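Long-range contact in sugar ABC transporter substrate-binding protein, BlMnBP1 (Bifidobacterium animalis subsp. lactis ATCC 27673, PDB 6I5R), which binds mannobiose and probably delivers such manno-oligosaccharides to the ABC transporter that supports growth of its bacterium on beta-mannan: residues G147-F159 / M272-A286. Sequence-based numbering, arbitrary orientation.
Sequences GVTAGIVYNKKVF and MNNGEIATMVLGAWA. With BMA (beta-D-mannopyranose), chain B.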
loop_
_atom_site.group_PDB
_atom_site.type_symbol
_atom_site.label_atom_id
_atom_site.label_comp_id
_atom_site.label_asym_id
_atom_site.label_seq_id
_atom_site.Cartn_x
_atom_site.Cartn_y
_atom_site.Cartn_z
ATOM N N GLY A 147 5.053 7.237 3.266
ATOM C CA GLY A 147 5.635 5.928 3.483
ATOM C C GLY A 147 4.800 5.185 4.505
ATOM O O GLY A 147 4.460 5.723 5.560
ATOM N N VAL A 148 4.423 3.958 4.168
ATOM C CA VAL A 148 3.587 3.155 5.038
ATOM C C VAL A 148 4.297 1.836 5.268
ATOM O O VAL A 148 5.167 1.423 4.500
ATOM C CB VAL A 148 2.196 2.918 4.433
ATOM C CG1 VAL A 148 1.387 4.207 4.398
ATOM C CG2 VAL A 148 2.331 2.309 3.017
ATOM N N THR A 149 3.935 1.179 6.355
ATOM C CA THR A 149 4.344 -0.200 6.534
ATOM C C THR A 149 3.105 -1.077 6.471
ATOM O O THR A 149 1.970 -0.588 6.504
ATOM C CB THR A 149 5.051 -0.399 7.861
ATOM O OG1 THR A 149 4.247 0.195 8.879
ATOM C CG2 THR A 149 6.441 0.234 7.816
ATOM N N ALA A 150 3.329 -2.377 6.314
ATOM C CA ALA A 150 2.245 -3.345 6.293
ATOM C C ALA A 150 2.331 -4.098 7.618
ATOM O O ALA A 150 3.392 -4.613 7.985
ATOM C CB ALA A 150 2.334 -4.262 5.069
ATOM N N GLY A 151 1.245 -4.095 8.348
ATOM C CA GLY A 151 1.208 -4.681 9.677
ATOM C C GLY A 151 -0.182 -5.145 9.935
ATOM O O GLY A 151 -0.927 -5.492 9.014
ATOM N N ILE A 152 -0.555 -5.198 11.208
ATOM C CA ILE A 152 -1.911 -5.588 11.561
ATOM C C ILE A 152 -2.492 -4.545 12.498
ATOM O O ILE A 152 -1.890 -4.213 13.521
ATOM C CB ILE A 152 -1.971 -6.993 12.189
ATOM C CG1 ILE A 152 -1.477 -8.023 11.146
ATOM C CG2 ILE A 152 -3.393 -7.290 12.649
ATOM C CD1 ILE A 152 -1.606 -9.470 11.575
ATOM N N VAL A 153 -3.663 -4.042 12.148
ATOM C CA VAL A 153 -4.416 -3.185 13.052
ATOM C C VAL A 153 -5.216 -4.065 13.995
ATOM O O VAL A 153 -5.885 -5.005 13.556
ATOM C CB VAL A 153 -5.350 -2.236 12.272
ATOM C CG1 VAL A 153 -6.094 -1.272 13.236
ATOM C CG2 VAL A 153 -4.593 -1.471 11.253
ATOM N N TYR A 154 -5.180 -3.745 15.293
ATOM C CA TYR A 154 -5.770 -4.635 16.277
ATOM C C TYR A 154 -6.364 -3.811 17.401
ATOM O O TYR A 154 -6.019 -2.645 17.598
ATOM C CB TYR A 154 -4.742 -5.652 16.790
ATOM C CG TYR A 154 -3.733 -5.161 17.797
ATOM C CD1 TYR A 154 -2.602 -4.459 17.403
ATOM C CD2 TYR A 154 -3.885 -5.458 19.132
ATOM C CE1 TYR A 154 -1.672 -4.047 18.332
ATOM C CE2 TYR A 154 -2.979 -5.058 20.059
ATOM C CZ TYR A 154 -1.885 -4.341 19.682
ATOM O OH TYR A 154 -0.987 -3.959 20.686
ATOM N N ASN A 155 -7.322 -4.406 18.079
ATOM C CA ASN A 155 -7.993 -3.751 19.193
ATOM C C ASN A 155 -7.387 -4.270 20.496
ATOM O O ASN A 155 -7.560 -5.441 20.843
ATOM C CB ASN A 155 -9.497 -3.994 19.147
ATOM C CG ASN A 155 -10.225 -3.251 20.253
ATOM O OD1 ASN A 155 -9.912 -3.435 21.421
ATOM N ND2 ASN A 155 -11.179 -2.381 19.885
ATOM N N LYS A 156 -6.713 -3.372 21.221
ATOM C CA LYS A 156 -6.016 -3.729 22.455
ATOM C C LYS A 156 -6.965 -4.185 23.550
ATOM O O LYS A 156 -6.586 -5.018 24.379
ATOM C CB LYS A 156 -5.227 -2.530 22.951
ATOM C CG LYS A 156 -4.313 -1.945 21.919
ATOM C CD LYS A 156 -3.793 -0.566 22.339
ATOM C CE LYS A 156 -2.470 -0.252 21.693
ATOM N NZ LYS A 156 -1.725 0.844 22.429
ATOM N N LYS A 157 -8.167 -3.607 23.619
ATOM C CA LYS A 157 -9.119 -4.024 24.631
ATOM C C LYS A 157 -9.602 -5.439 24.372
ATOM O O LYS A 157 -9.753 -6.226 25.308
ATOM C CB LYS A 157 -10.294 -3.064 24.673
ATOM C CG LYS A 157 -11.446 -3.510 25.564
ATOM C CD LYS A 157 -12.527 -2.444 25.673
ATOM C CE LYS A 157 -13.751 -2.957 26.448
ATOM N NZ LYS A 157 -14.660 -3.832 25.616
ATOM N N VAL A 158 -9.873 -5.771 23.112
ATOM C CA VAL A 158 -10.253 -7.141 22.787
ATOM C C VAL A 158 -9.127 -8.106 23.118
ATOM O O VAL A 158 -9.362 -9.213 23.619
ATOM C CB VAL A 158 -10.648 -7.245 21.307
ATOM C CG1 VAL A 158 -10.880 -8.722 20.930
ATOM C CG2 VAL A 158 -11.883 -6.405 21.052
ATOM N N PHE A 159 -7.891 -7.726 22.811
ATOM C CA PHE A 159 -6.753 -8.576 23.152
ATOM C C PHE A 159 -6.661 -8.816 24.659
ATOM O O PHE A 159 -6.414 -9.946 25.103
ATOM C CB PHE A 159 -5.464 -7.952 22.595
ATOM C CG PHE A 159 -5.161 -8.351 21.157
ATOM C CD1 PHE A 159 -6.139 -8.312 20.177
ATOM C CD2 PHE A 159 -3.898 -8.765 20.804
ATOM C CE1 PHE A 159 -5.853 -8.698 18.883
ATOM C CE2 PHE A 159 -3.624 -9.175 19.534
ATOM C CZ PHE A 159 -4.605 -9.114 18.562
ATOM N N MET A 272 -14.084 -2.016 14.453
ATOM C CA MET A 272 -12.767 -2.122 15.080
ATOM C C MET A 272 -12.674 -1.194 16.286
ATOM O O MET A 272 -12.236 -1.595 17.376
ATOM C CB MET A 272 -11.682 -1.788 14.050
ATOM C CG MET A 272 -10.320 -1.385 14.631
ATOM S SD MET A 272 -9.471 -2.792 15.335
ATOM C CE MET A 272 -9.031 -3.608 13.815
ATOM N N ASN A 273 -13.081 0.066 16.103
ATOM C CA ASN A 273 -12.988 1.057 17.169
ATOM C C ASN A 273 -13.782 0.615 18.385
ATOM O O ASN A 273 -13.382 0.860 19.532
ATOM C CB ASN A 273 -13.505 2.403 16.653
ATOM C CG ASN A 273 -13.205 3.553 17.597
ATOM O OD1 ASN A 273 -13.962 3.814 18.547
ATOM N ND2 ASN A 273 -12.097 4.246 17.348
ATOM N N ASN A 274 -14.899 -0.051 18.162
ATOM C CA ASN A 274 -15.798 -0.402 19.252
ATOM C C ASN A 274 -15.575 -1.815 19.758
ATOM O O ASN A 274 -16.337 -2.282 20.619
ATOM C CB ASN A 274 -17.238 -0.211 18.813
ATOM C CG ASN A 274 -17.593 1.284 18.613
ATOM O OD1 ASN A 274 -17.249 2.154 19.441
ATOM N ND2 ASN A 274 -18.234 1.580 17.500
ATOM N N GLY A 275 -14.567 -2.508 19.232
ATOM C CA GLY A 275 -14.200 -3.819 19.733
ATOM C C GLY A 275 -15.035 -4.976 19.230
ATOM O O GLY A 275 -15.093 -6.002 19.908
ATOM N N GLU A 276 -15.703 -4.832 18.074
ATOM C CA GLU A 276 -16.465 -5.890 17.422
ATOM C C GLU A 276 -15.628 -6.639 16.404
ATOM O O GLU A 276 -16.041 -7.705 15.933
ATOM C CB GLU A 276 -17.690 -5.315 16.705
ATOM C CG GLU A 276 -18.610 -4.575 17.622
ATOM C CD GLU A 276 -19.815 -4.003 16.919
ATOM O OE1 GLU A 276 -20.328 -4.607 15.946
ATOM O OE2 GLU A 276 -20.236 -2.913 17.336
ATOM N N ILE A 277 -14.474 -6.089 16.064
ATOM C CA ILE A 277 -13.474 -6.757 15.245
ATOM C C ILE A 277 -12.147 -6.694 16.003
ATOM O O ILE A 277 -11.774 -5.637 16.524
ATOM C CB ILE A 277 -13.298 -6.092 13.869
ATOM C CG1 ILE A 277 -14.531 -6.258 12.962
ATOM C CG2 ILE A 277 -12.053 -6.649 13.211
ATOM C CD1 ILE A 277 -14.502 -5.306 11.762
ATOM N N ALA A 278 -11.422 -7.807 16.043
ATOM C CA ALA A 278 -10.168 -7.795 16.792
ATOM C C ALA A 278 -8.957 -7.439 15.932
ATOM O O ALA A 278 -8.064 -6.717 16.388
ATOM C CB ALA A 278 -9.916 -9.153 17.446
ATOM N N THR A 279 -8.884 -7.955 14.703
ATOM C CA THR A 279 -7.758 -7.639 13.836
ATOM C C THR A 279 -8.182 -7.444 12.386
ATOM O O THR A 279 -9.160 -8.023 11.914
ATOM C CB THR A 279 -6.681 -8.726 13.872
ATOM O OG1 THR A 279 -7.173 -9.916 13.253
ATOM C CG2 THR A 279 -6.269 -9.046 15.305
ATOM N N MET A 280 -7.417 -6.606 11.698
ATOM C CA MET A 280 -7.504 -6.453 10.252
ATOM C C MET A 280 -6.096 -6.296 9.708
ATOM O O MET A 280 -5.304 -5.537 10.263
ATOM C CB MET A 280 -8.377 -5.243 9.869
ATOM C CG MET A 280 -9.850 -5.512 10.096
ATOM S SD MET A 280 -10.929 -4.302 9.328
ATOM C CE MET A 280 -11.076 -3.090 10.637
ATOM N N VAL A 281 -5.787 -7.008 8.627
ATOM C CA VAL A 281 -4.445 -7.017 8.066
ATOM C C VAL A 281 -4.409 -5.864 7.070
ATOM O O VAL A 281 -4.864 -5.982 5.938
ATOM C CB VAL A 281 -4.120 -8.368 7.435
ATOM C CG1 VAL A 281 -2.740 -8.347 6.767
ATOM C CG2 VAL A 281 -4.183 -9.448 8.513
ATOM N N LEU A 282 -3.919 -4.722 7.529
ATOM C CA LEU A 282 -3.943 -3.492 6.743
ATOM C C LEU A 282 -2.668 -2.724 7.014
ATOM O O LEU A 282 -2.034 -2.904 8.043
ATOM C CB LEU A 282 -5.132 -2.611 7.092
ATOM C CG LEU A 282 -6.504 -3.216 6.841
ATOM C CD1 LEU A 282 -7.553 -2.522 7.696
ATOM C CD2 LEU A 282 -6.837 -3.104 5.382
ATOM N N GLY A 283 -2.318 -1.848 6.102
ATOM C CA GLY A 283 -1.150 -1.032 6.317
ATOM C C GLY A 283 -1.406 0.063 7.341
ATOM O O GLY A 283 -2.535 0.309 7.756
ATOM N N ALA A 284 -0.312 0.729 7.720
ATOM C CA ALA A 284 -0.333 1.715 8.797
ATOM C C ALA A 284 -1.253 2.888 8.505
ATOM O O ALA A 284 -1.705 3.560 9.440
ATOM C CB ALA A 284 1.095 2.214 9.057
ATOM N N TRP A 285 -1.527 3.155 7.229
ATOM C CA TRP A 285 -2.452 4.223 6.863
ATOM C C TRP A 285 -3.833 4.021 7.483
ATOM O O TRP A 285 -4.587 4.989 7.629
ATOM C CB TRP A 285 -2.569 4.312 5.334
ATOM C CG TRP A 285 -2.989 3.022 4.772
ATOM C CD1 TRP A 285 -2.185 2.050 4.268
ATOM C CD2 TRP A 285 -4.332 2.533 4.658
ATOM N NE1 TRP A 285 -2.943 0.980 3.855
ATOM C CE2 TRP A 285 -4.258 1.247 4.095
ATOM C CE3 TRP A 285 -5.582 3.055 4.991
ATOM C CZ2 TRP A 285 -5.375 0.481 3.853
ATOM C CZ3 TRP A 285 -6.700 2.282 4.763
ATOM C CH2 TRP A 285 -6.591 1.023 4.176
ATOM N N ALA A 286 -4.165 2.796 7.887
ATOM C CA ALA A 286 -5.495 2.498 8.397
ATOM C C ALA A 286 -5.657 2.895 9.856
ATOM O O ALA A 286 -6.784 3.107 10.309
ATOM C CB ALA A 286 -5.798 1.004 8.205
HETATM C C1 BMA B . -7.900 2.642 0.429
HETATM C C2 BMA B . -7.525 1.795 -0.825
HETATM C C3 BMA B . -6.173 1.193 -0.594
HETATM C C4 BMA B . -5.173 2.230 -0.095
HETATM C C5 BMA B . -5.700 2.945 1.149
HETATM C C6 BMA B . -4.755 4.035 1.616
HETATM O O2 BMA B . -7.349 2.623 -1.972
HETATM O O3 BMA B . -5.641 0.566 -1.765
HETATM O O4 BMA B . -3.989 1.555 0.240
HETATM O O5 BMA B . -6.948 3.566 0.800
HETATM O O6 BMA B . -4.650 5.071 0.625
HETATM O O HOH W 1 -12.766 -0.751 21.796
HETATM O O HOH W 2 -15.219 -1.376 23.203
#
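Asn155 uses the two halves of its amide on two helices: ND2 grips the end of helix 265-273, OD1 caps the start of helix 156-162. ND2 donates to Met272 O at 2.8 Å, nearly in line with the C=O bond, with the acceptor oxygen in the amide plane of Asn155. CG anti to the backbone N (chi1 -177°) carries the amide toward Met272, and OD1 accepts from Val158 N, the donor above its carbonyl plane. Met272 O also receives Gly275 N in a Schellman motif; the positive phi of Gly275 favours glycine.

The antiparallel strands meet as the hydrogen-bonded pair Val153 and Met280, with Met280 N 2.9 Å from Val153 O. Beta-branched Val153 splits its methyls: CG1 meets Met272 CE at 3.8 Å, CG2 faces Ala286 CB. Val158 CG1 rests on the small Ala278 CB, while Thr279 CG2 touches the edge of the Phe159 ring; Thr279 OG1 turns to Pro189 O.

At the sugar end, Val148 CG1 abuts the Trp285 ring edge. One indole face lies against Ala286 CB; mannose C6 sits centrally over the other, 3.4 Å from CD2. An alanine in place of Trp285 would probably leave the mannose without its apolar platform and Val148 CG1 without the ring edge beside it. The turn after strand 277-283, tied to the neighbouring strand by Ala284 N to Thr149 O, thus carries an aromatic surface suited to a sugar's C-H groups, while the Asn155 amide bonds hold the other end of the strand pair.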